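Local structure of aspartate-semialdehyde dehydrogenase (Thermus thermophilus, 2YV3) at residues A94-P99 with N122-T127; H194-Q199 with Y203-M208. The protein probably catalyses the NADPH-dependent reductive dephosphorylation of L-aspartyl-4-phosphate to L-aspartate semialdehyde, a shared step in lysine, methionine and threonine biosynthesis. All blocks are in the same frame, centred on the assembly; numbering follows the deposited sequence.

How the contacts relate
From the N terminus, the chain runs through the nucleotide-binding domain to strand 87-90 and enters the loop that holds 94-99. It returns through strand 119-121 to 122-127, where helix 125-141 begins. Contact 1 closes this loop. Contact 2 opens only later, so the two lie in series and neither nests in the other. Contact 2 closes a short loop in which 194-199 folds back on 203-208 at the start of helix 205-219. In space they meet, with centres about 15 Å apart. Y97 touches R205, and N124, C125 and T126 touch E206. Helix 205-219 is thereby packed against the loop of contact 1 and the start of helix 125-141.

Contact 1. Residues A94-P99 with N122-T127; sequences AWRYEP and NPNCTT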
ATOM      1  N   ALA A  94       0.769 -22.098 -15.504  1.00 32.20           N
ATOM      2  CA  ALA A  94       0.783 -23.531 -15.678  1.00 26.27           C
ATOM      3  C   ALA A  94       2.024 -23.865 -16.470  1.00 31.57           C
ATOM      4  O   ALA A  94       2.692 -24.859 -16.192  1.00 38.55           O
ATOM      5  CB  ALA A  94      -0.452 -23.972 -16.430  1.00 20.96           C
ATOM      6  N   TRP A  95       2.340 -23.008 -17.440  1.00 25.75           N
ATOM      7  CA  TRP A  95       3.509 -23.200 -18.288  1.00 20.78           C
ATOM      8  C   TRP A  95       4.587 -22.108 -18.141  1.00 23.95           C
ATOM      9  O   TRP A  95       5.636 -22.185 -18.779  1.00 22.09           O
ATOM     10  CB  TRP A  95       3.066 -23.283 -19.749  1.00 23.29           C
ATOM     11  CG  TRP A  95       1.964 -24.246 -19.959  1.00 20.82           C
ATOM     12  CD1 TRP A  95       0.639 -23.956 -20.119  1.00 25.01           C
ATOM     13  CD2 TRP A  95       2.070 -25.667 -19.991  1.00 19.16           C
ATOM     14  NE1 TRP A  95      -0.082 -25.110 -20.244  1.00  8.61           N
ATOM     15  CE2 TRP A  95       0.771 -26.179 -20.169  1.00 20.46           C
ATOM     16  CE3 TRP A  95       3.143 -26.565 -19.884  1.00 26.75           C
ATOM     17  CZ2 TRP A  95       0.504 -27.549 -20.244  1.00 27.10           C
ATOM     18  CZ3 TRP A  95       2.879 -27.932 -19.958  1.00 31.78           C
ATOM     19  CH2 TRP A  95       1.565 -28.407 -20.137  1.00 25.53           C
ATOM     20  N   ARG A  96       4.320 -21.106 -17.300  1.00 23.28           N
ATOM     21  CA  ARG A  96       5.239 -19.989 -17.065  1.00 22.25           C
ATOM     22  C   ARG A  96       6.654 -20.378 -16.681  1.00 17.54           C
ATOM     23  O   ARG A  96       7.615 -19.923 -17.285  1.00 24.32           O
ATOM     24  CB  ARG A  96       4.720 -19.089 -15.952  1.00 32.25           C
ATOM     25  CG  ARG A  96       3.658 -18.089 -16.327  1.00 25.15           C
ATOM     26  CD  ARG A  96       3.256 -17.354 -15.062  1.00 28.87           C
ATOM     27  NE  ARG A  96       2.002 -16.627 -15.205  1.00 37.63           N
ATOM     28  CZ  ARG A  96       1.319 -16.144 -14.178  1.00 37.94           C
ATOM     29  NH1 ARG A  96       1.782 -16.314 -12.949  1.00 32.79           N
ATOM     30  NH2 ARG A  96       0.167 -15.518 -14.371  1.00 44.32           N
ATOM     31  N   TYR A  97       6.776 -21.206 -15.656  1.00 22.59           N
ATOM     32  CA  TYR A  97       8.083 -21.619 -15.176  1.00 22.46           C
ATOM     33  C   TYR A  97       8.560 -22.870 -15.852  1.00 20.93           C
ATOM     34  O   TYR A  97       9.145 -23.726 -15.220  1.00 25.23           O
ATOM     35  CB  TYR A  97       8.024 -21.813 -13.662  1.00 25.76           C
ATOM     36  CG  TYR A  97       7.083 -20.813 -13.036  1.00 35.45           C
ATOM     37  CD1 TYR A  97       7.330 -19.442 -13.138  1.00 17.11           C
ATOM     38  CD2 TYR A  97       5.871 -21.224 -12.481  1.00 30.49           C
ATOM     39  CE1 TYR A  97       6.395 -18.513 -12.722  1.00 21.95           C
ATOM     40  CE2 TYR A  97       4.928 -20.291 -12.061  1.00 38.19           C
ATOM     41  CZ  TYR A  97       5.203 -18.939 -12.188  1.00 23.52           C
ATOM     42  OH  TYR A  97       4.285 -18.016 -11.768  1.00 35.80           O
ATOM     43  N   GLU A  98       8.318 -22.981 -17.149  1.00 31.84           N
ATOM     44  CA  GLU A  98       8.757 -24.165 -17.873  1.00 30.00           C
ATOM     45  C   GLU A  98       9.756 -23.776 -18.975  1.00 30.36           C
ATOM     46  O   GLU A  98       9.454 -22.954 -19.832  1.00 29.11           O
ATOM     47  CB  GLU A  98       7.542 -24.894 -18.450  1.00 35.88           C
ATOM     48  CG  GLU A  98       6.243 -24.731 -17.627  1.00 45.22           C
ATOM     49  CD  GLU A  98       6.355 -25.095 -16.126  1.00 47.12           C
ATOM     50  OE1 GLU A  98       6.853 -26.198 -15.795  1.00 39.03           O
ATOM     51  OE2 GLU A  98       5.922 -24.276 -15.274  1.00 33.82           O
ATOM     52  N   PRO A  99      10.970 -24.360 -18.938  1.00 36.48           N
ATOM     53  CA  PRO A  99      12.126 -24.195 -19.836  1.00 40.24           C
ATOM     54  C   PRO A  99      11.886 -24.168 -21.363  1.00 43.83           C
ATOM     55  O   PRO A  99      12.760 -23.763 -22.136  1.00 34.00           O
ATOM     56  CB  PRO A  99      13.029 -25.354 -19.433  1.00 42.49           C
ATOM     57  CG  PRO A  99      12.770 -25.465 -17.969  1.00 40.19           C
ATOM     58  CD  PRO A  99      11.276 -25.343 -17.881  1.00 37.14           C
ATOM     59  N   ASN A 122       1.821 -16.033 -20.665  1.00 28.73           N
ATOM     60  CA  ASN A 122       1.438 -14.652 -20.384  1.00 29.09           C
ATOM     61  C   ASN A 122       1.872 -14.427 -18.923  1.00 32.79           C
ATOM     62  O   ASN A 122       1.570 -15.237 -18.034  1.00 27.48           O
ATOM     63  CB  ASN A 122      -0.082 -14.517 -20.534  1.00 39.10           C
ATOM     64  CG  ASN A 122      -0.553 -13.088 -20.529  1.00 23.98           C
ATOM     65  OD1 ASN A 122      -0.082 -12.273 -21.305  1.00 34.93           O
ATOM     66  ND2 ASN A 122      -1.510 -12.781 -19.661  1.00 24.88           N
ATOM     67  N   PRO A 123       2.606 -13.337 -18.668  1.00 27.94           N
ATOM     68  CA  PRO A 123       3.118 -12.959 -17.344  1.00 24.00           C
ATOM     69  C   PRO A 123       2.066 -12.627 -16.308  1.00 20.97           C
ATOM     70  O   PRO A 123       0.914 -12.403 -16.647  1.00 16.97           O
ATOM     71  CB  PRO A 123       4.022 -11.766 -17.657  1.00 31.52           C
ATOM     72  CG  PRO A 123       3.359 -11.143 -18.836  1.00 31.17           C
ATOM     73  CD  PRO A 123       3.011 -12.353 -19.687  1.00 29.50           C
ATOM     74  N   ASN A 124       2.474 -12.584 -15.039  1.00 22.59           N
ATOM     75  CA  ASN A 124       1.545 -12.276 -13.961  1.00 11.05           C
ATOM     76  C   ASN A 124       1.070 -10.856 -14.109  1.00 15.30           C
ATOM     77  O   ASN A 124       1.595 -10.115 -14.919  1.00 27.06           O
ATOM     78  CB  ASN A 124       2.192 -12.428 -12.594  1.00 10.49           C
ATOM     79  CG  ASN A 124       1.182 -12.292 -11.463  1.00 27.33           C
ATOM     80  OD1 ASN A 124       1.374 -11.517 -10.520  1.00 34.27           O
ATOM     81  ND2 ASN A 124       0.094 -13.059 -11.553  1.00 27.38           N
ATOM     82  N   CYS A 125       0.078 -10.472 -13.324  1.00 18.74           N
ATOM     83  CA  CYS A 125      -0.438  -9.116 -13.389  1.00 21.82           C
ATOM     84  C   CYS A 125       0.632  -8.162 -12.869  1.00 18.57           C
ATOM     85  O   CYS A 125       1.224  -7.375 -13.617  1.00 15.87           O
ATOM     86  CB  CYS A 125      -1.691  -9.005 -12.521  1.00 17.70           C
ATOM     87  SG  CYS A 125      -1.433  -9.671 -10.833  1.00 38.91           S
ATOM     88  N   THR A 126       0.867  -8.267 -11.567  1.00 21.25           N
ATOM     89  CA  THR A 126       1.822  -7.444 -10.856  1.00 25.59           C
ATOM     90  C   THR A 126       3.164  -7.297 -11.570  1.00 24.99           C
ATOM     91  O   THR A 126       3.813  -6.258 -11.432  1.00 14.93           O
ATOM     92  CB  THR A 126       2.068  -8.016  -9.445  1.00 27.79           C
ATOM     93  OG1 THR A 126       0.824  -8.135  -8.752  1.00 41.07           O
ATOM     94  CG2 THR A 126       2.958  -7.101  -8.647  1.00 45.67           C
ATOM     95  N   THR A 127       3.566  -8.330 -12.321  1.00 17.92           N
ATOM     96  CA  THR A 127       4.843  -8.336 -13.044  1.00 13.95           C
ATOM     97  C   THR A 127       4.811  -7.566 -14.359  1.00 18.19           C
ATOM     98  O   THR A 127       5.739  -6.828 -14.677  1.00  4.89           O
ATOM     99  CB  THR A 127       5.321  -9.779 -13.356  1.00 22.88           C
ATOM    100  OG1 THR A 127       5.758 -10.427 -12.154  1.00 17.07           O
ATOM    101  CG2 THR A 127       6.470  -9.750 -14.331  1.00 14.07           C
TER
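The R96 guanidinium lays one face against the backbone of P123 and N124. N124 N stands 3.7 Å above its plane, displaced toward the rim, and N124 CA is 3.5 Å from R96 NH2. At the edge, near the plane, lies the carbonyl of N122. R96 NE donates to N122 O at 3.2 Å, with an N-H...O angle of 149°. The donor sits in the carbonyl plane of N122, while the oxygen is tilted 22° from the guanidinium plane. Y97 OH is also at the guanidinium edge. The Y97 ring in turn lies over R96 CB, which is 3.6 Å above the ring plane and over its centre. The R96 chain is extended from CG to NE, with chi2 at 178°. This carries its charged end across from the turn W95-E98 to the N122-N124 backbone. There R96 NH1 also forms a salt bridge with E213 of helix 205-219. K216 of the same helix donates to R96 O. A leucine in place of R96 would probably leave N122 O without this donor and E213 OE1 without this ion-pair partner. N122 ND2 binds N91 and G315, so the backbone carbonyl and the side-chain amide of N122 are both engaged. N124 is the N-cap of helix 125-141, and C125 follows it. C125 is the predicted acyl-thioester nucleophile and R96 a predicted phosphate ligand. The arrangement is consistent with the active site of aspartate-semialdehyde dehydrogenases, where a phosphate-binding arginine lies near the cysteine at a helix N terminus.

Contact 2. Residues H194-Q199 with Y203-M208; sequences HIDAFQ and YTREEM
T204 CG2 sits over one face of the F198 ring, 4.0 Å from its centroid and 21° off the normal, in a CH-pi contact. The methyl lies anti to the carbonyl carbon of T204. That leaves T204 OG1 between N and C (chi1 73°), turned to the helix start, where it accepts from E207 N at 3.2 Å. E207 OE1 answers by taking T204 N at 2.6 Å, so the two residues form a capping box at the N terminus of helix 205-219. The second subunit reaches this cap, where its R292 pairs with E207 OE1. A single beta bridge joins F198 to T204. Q199 N donates to Y203 O at 2.9 Å, nearly straight at 174°. R205 N donates to A197 O. I195 CG2 rests against CB and CG of E206, whose chain bends at chi2 and crosses it obliquely. The E206 carboxylate forms a salt bridge with K209 and lies close to Q152, a predicted substrate ligand. D196 and R205 run side by side in the same direction, yet their charged ends do not meet. D196 OD2 stays 4.6 Å from R205 NE, and the carboxylate and guanidinium planes are steeply inclined to each other. On the dimer side, H194 ND1 is hydrogen-bonded to Y276 OH of the second subunit, and F198 packs on P271 of that subunit.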
ATOM      1  N   HIS A 194      -1.681 -10.404   2.428  1.00 21.13           N
ATOM      2  CA  HIS A 194      -1.703 -11.783   2.015  1.00 29.12           C
ATOM      3  C   HIS A 194      -2.389 -11.939   0.659  1.00 30.82           C
ATOM      4  O   HIS A 194      -3.602 -11.832   0.553  1.00 37.28           O
ATOM      5  CB  HIS A 194      -2.433 -12.584   3.099  1.00 32.54           C
ATOM      6  CG  HIS A 194      -2.481 -14.060   2.852  1.00 30.21           C
ATOM      7  ND1 HIS A 194      -3.022 -14.942   3.763  1.00 32.31           N
ATOM      8  CD2 HIS A 194      -2.097 -14.806   1.789  1.00 21.41           C
ATOM      9  CE1 HIS A 194      -2.972 -16.166   3.269  1.00 34.51           C
ATOM     10  NE2 HIS A 194      -2.414 -16.111   2.073  1.00 26.97           N
ATOM     11  N   ILE A 195      -1.620 -12.175  -0.394  1.00 35.05           N
ATOM     12  CA  ILE A 195      -2.251 -12.351  -1.689  1.00 36.45           C
ATOM     13  C   ILE A 195      -2.347 -13.819  -2.058  1.00 35.88           C
ATOM     14  O   ILE A 195      -3.450 -14.321  -2.263  1.00 31.13           O
ATOM     15  CB  ILE A 195      -1.526 -11.569  -2.808  1.00 45.73           C
ATOM     16  CG1 ILE A 195      -1.811 -10.065  -2.658  1.00 33.57           C
ATOM     17  CG2 ILE A 195      -1.998 -12.060  -4.188  1.00 46.40           C
ATOM     18  CD1 ILE A 195      -3.281  -9.679  -2.808  1.00 22.72           C
ATOM     19  N   ASP A 196      -1.224 -14.527  -2.116  1.00 34.87           N
ATOM     20  CA  ASP A 196      -1.312 -15.941  -2.490  1.00 46.55           C
ATOM     21  C   ASP A 196      -0.960 -17.024  -1.461  1.00 41.30           C
ATOM     22  O   ASP A 196      -1.361 -16.949  -0.296  1.00 43.63           O
ATOM     23  CB  ASP A 196      -0.521 -16.197  -3.772  1.00 48.07           C
ATOM     24  CG  ASP A 196      -1.239 -17.135  -4.690  1.00 45.47           C
ATOM     25  OD1 ASP A 196      -2.445 -16.900  -4.894  1.00 48.51           O
ATOM     26  OD2 ASP A 196      -0.623 -18.093  -5.199  1.00 47.16           O
ATOM     27  N   ALA A 197      -0.228 -18.042  -1.909  1.00 37.76           N
ATOM     28  CA  ALA A 197       0.161 -19.164  -1.051  1.00 33.74           C
ATOM     29  C   ALA A 197       1.510 -18.935  -0.376  1.00 31.98           C
ATOM     30  O   ALA A 197       2.464 -18.533  -1.023  1.00 32.25           O
ATOM     31  CB  ALA A 197       0.205 -20.448  -1.883  1.00 28.52           C
ATOM     32  N   PHE A 198       1.583 -19.198   0.923  1.00 32.96           N
ATOM     33  CA  PHE A 198       2.819 -19.013   1.674  1.00 27.51           C
ATOM     34  C   PHE A 198       3.778 -20.130   1.397  1.00 24.46           C
ATOM     35  O   PHE A 198       3.420 -21.293   1.484  1.00 28.32           O
ATOM     36  CB  PHE A 198       2.547 -18.950   3.186  1.00 22.37           C
ATOM     37  CG  PHE A 198       1.992 -17.639   3.640  1.00 14.01           C
ATOM     38  CD1 PHE A 198       2.832 -16.567   3.879  1.00 16.46           C
ATOM     39  CD2 PHE A 198       0.627 -17.454   3.750  1.00  3.02           C
ATOM     40  CE1 PHE A 198       2.315 -15.314   4.220  1.00 19.45           C
ATOM     41  CE2 PHE A 198       0.104 -16.220   4.090  1.00 14.13           C
ATOM     42  CZ  PHE A 198       0.951 -15.142   4.324  1.00 20.39           C
ATOM     43  N   GLN A 199       5.004 -19.764   1.055  1.00 30.19           N
ATOM     44  CA  GLN A 199       6.038 -20.744   0.774  1.00 31.08           C
ATOM     45  C   GLN A 199       6.897 -20.896   2.014  1.00 32.35           C
ATOM     46  O   GLN A 199       6.574 -20.335   3.062  1.00 34.11           O
ATOM     47  CB  GLN A 199       6.899 -20.289  -0.388  1.00 30.44           C
ATOM     48  CG  GLN A 199       7.041 -21.330  -1.451  1.00 32.12           C
ATOM     49  CD  GLN A 199       6.353 -20.910  -2.711  1.00 39.14           C
ATOM     50  OE1 GLN A 199       5.201 -20.474  -2.679  1.00 25.01           O
ATOM     51  NE2 GLN A 199       7.051 -21.030  -3.839  1.00 37.87           N
ATOM     52  N   TYR A 203       7.548 -15.577   1.966  1.00 25.37           N
ATOM     53  CA  TYR A 203       6.793 -14.890   0.925  1.00 18.89           C
ATOM     54  C   TYR A 203       5.606 -15.726   0.445  1.00 21.24           C
ATOM     55  O   TYR A 203       5.450 -16.895   0.810  1.00 18.21           O
ATOM     56  CB  TYR A 203       7.714 -14.578  -0.253  1.00  7.47           C
ATOM     57  CG  TYR A 203       8.770 -13.577   0.097  1.00 13.90           C
ATOM     58  CD1 TYR A 203       8.568 -12.227  -0.139  1.00 21.89           C
ATOM     59  CD2 TYR A 203       9.931 -13.962   0.778  1.00 26.86           C
ATOM     60  CE1 TYR A 203       9.479 -11.275   0.300  1.00 26.68           C
ATOM     61  CE2 TYR A 203      10.854 -13.018   1.221  1.00 17.84           C
ATOM     62  CZ  TYR A 203      10.614 -11.674   0.979  1.00 20.86           C
ATOM     63  OH  TYR A 203      11.483 -10.718   1.438  1.00 24.31           O
ATOM     64  N   THR A 204       4.754 -15.099  -0.357  1.00 25.68           N
ATOM     65  CA  THR A 204       3.583 -15.761  -0.918  1.00 28.21           C
ATOM     66  C   THR A 204       3.886 -16.038  -2.384  1.00 25.99           C
ATOM     67  O   THR A 204       4.793 -15.428  -2.957  1.00 30.64           O
ATOM     68  CB  THR A 204       2.314 -14.868  -0.810  1.00 29.67           C
ATOM     69  OG1 THR A 204       2.392 -13.785  -1.750  1.00 16.29           O
ATOM     70  CG2 THR A 204       2.180 -14.312   0.611  1.00 18.65           C
ATOM     71  N   ARG A 205       3.143 -16.958  -2.988  1.00 28.15           N
ATOM     72  CA  ARG A 205       3.367 -17.290  -4.391  1.00 28.15           C
ATOM     73  C   ARG A 205       3.301 -16.020  -5.220  1.00 23.15           C
ATOM     74  O   ARG A 205       4.044 -15.871  -6.173  1.00 32.78           O
ATOM     75  CB  ARG A 205       2.325 -18.308  -4.887  1.00 40.43           C
ATOM     76  CG  ARG A 205       2.245 -18.454  -6.410  1.00 43.52           C
ATOM     77  CD  ARG A 205       2.455 -19.898  -6.894  1.00 51.28           C
ATOM     78  NE  ARG A 205       2.208 -20.019  -8.336  1.00 53.43           N
ATOM     79  CZ  ARG A 205       2.436 -21.112  -9.064  1.00 48.01           C
ATOM     80  NH1 ARG A 205       2.923 -22.208  -8.497  1.00 51.21           N
ATOM     81  NH2 ARG A 205       2.190 -21.104 -10.367  1.00 42.61           N
ATOM     82  N   GLU A 206       2.419 -15.102  -4.851  1.00 27.29           N
ATOM     83  CA  GLU A 206       2.296 -13.844  -5.582  1.00 30.91           C
ATOM     84  C   GLU A 206       3.617 -13.079  -5.501  1.00 27.49           C
ATOM     85  O   GLU A 206       4.225 -12.765  -6.515  1.00 33.97           O
ATOM     86  CB  GLU A 206       1.175 -12.995  -4.988  1.00 35.15           C
ATOM     87  CG  GLU A 206       0.765 -11.831  -5.847  1.00 20.96           C
ATOM     88  CD  GLU A 206      -0.122 -12.225  -7.017  1.00 41.65           C
ATOM     89  OE1 GLU A 206      -0.302 -13.442  -7.306  1.00 40.26           O
ATOM     90  OE2 GLU A 206      -0.642 -11.292  -7.664  1.00 42.38           O
ATOM     91  N   GLU A 207       4.056 -12.784  -4.285  1.00 29.89           N
ATOM     92  CA  GLU A 207       5.312 -12.080  -4.069  1.00 27.20           C
ATOM     93  C   GLU A 207       6.428 -12.728  -4.878  1.00 28.49           C
ATOM     94  O   GLU A 207       7.121 -12.049  -5.641  1.00 18.58           O
ATOM     95  CB  GLU A 207       5.683 -12.104  -2.578  1.00 22.45           C
ATOM     96  CG  GLU A 207       4.733 -11.306  -1.724  1.00 27.18           C
ATOM     97  CD  GLU A 207       4.948 -11.482  -0.236  1.00 25.48           C
ATOM     98  OE1 GLU A 207       4.757 -12.603   0.273  1.00 41.51           O
ATOM     99  OE2 GLU A 207       5.307 -10.495   0.431  1.00 34.45           O
ATOM    100  N   MET A 208       6.578 -14.045  -4.711  1.00 26.68           N
ATOM    101  CA  MET A 208       7.619 -14.822  -5.381  1.00 23.77           C
ATOM    102  C   MET A 208       7.672 -14.735  -6.899  1.00 29.94           C
ATOM    103  O   MET A 208       8.723 -14.959  -7.512  1.00 32.07           O
ATOM    104  CB  MET A 208       7.531 -16.281  -4.946  1.00 25.28           C
ATOM    105  CG  MET A 208       8.207 -16.509  -3.610  1.00 19.61           C
ATOM    106  SD  MET A 208       9.689 -15.469  -3.541  1.00 27.87           S
ATOM    107  CE  MET A 208      10.785 -16.307  -4.665  1.00 20.49           C
TER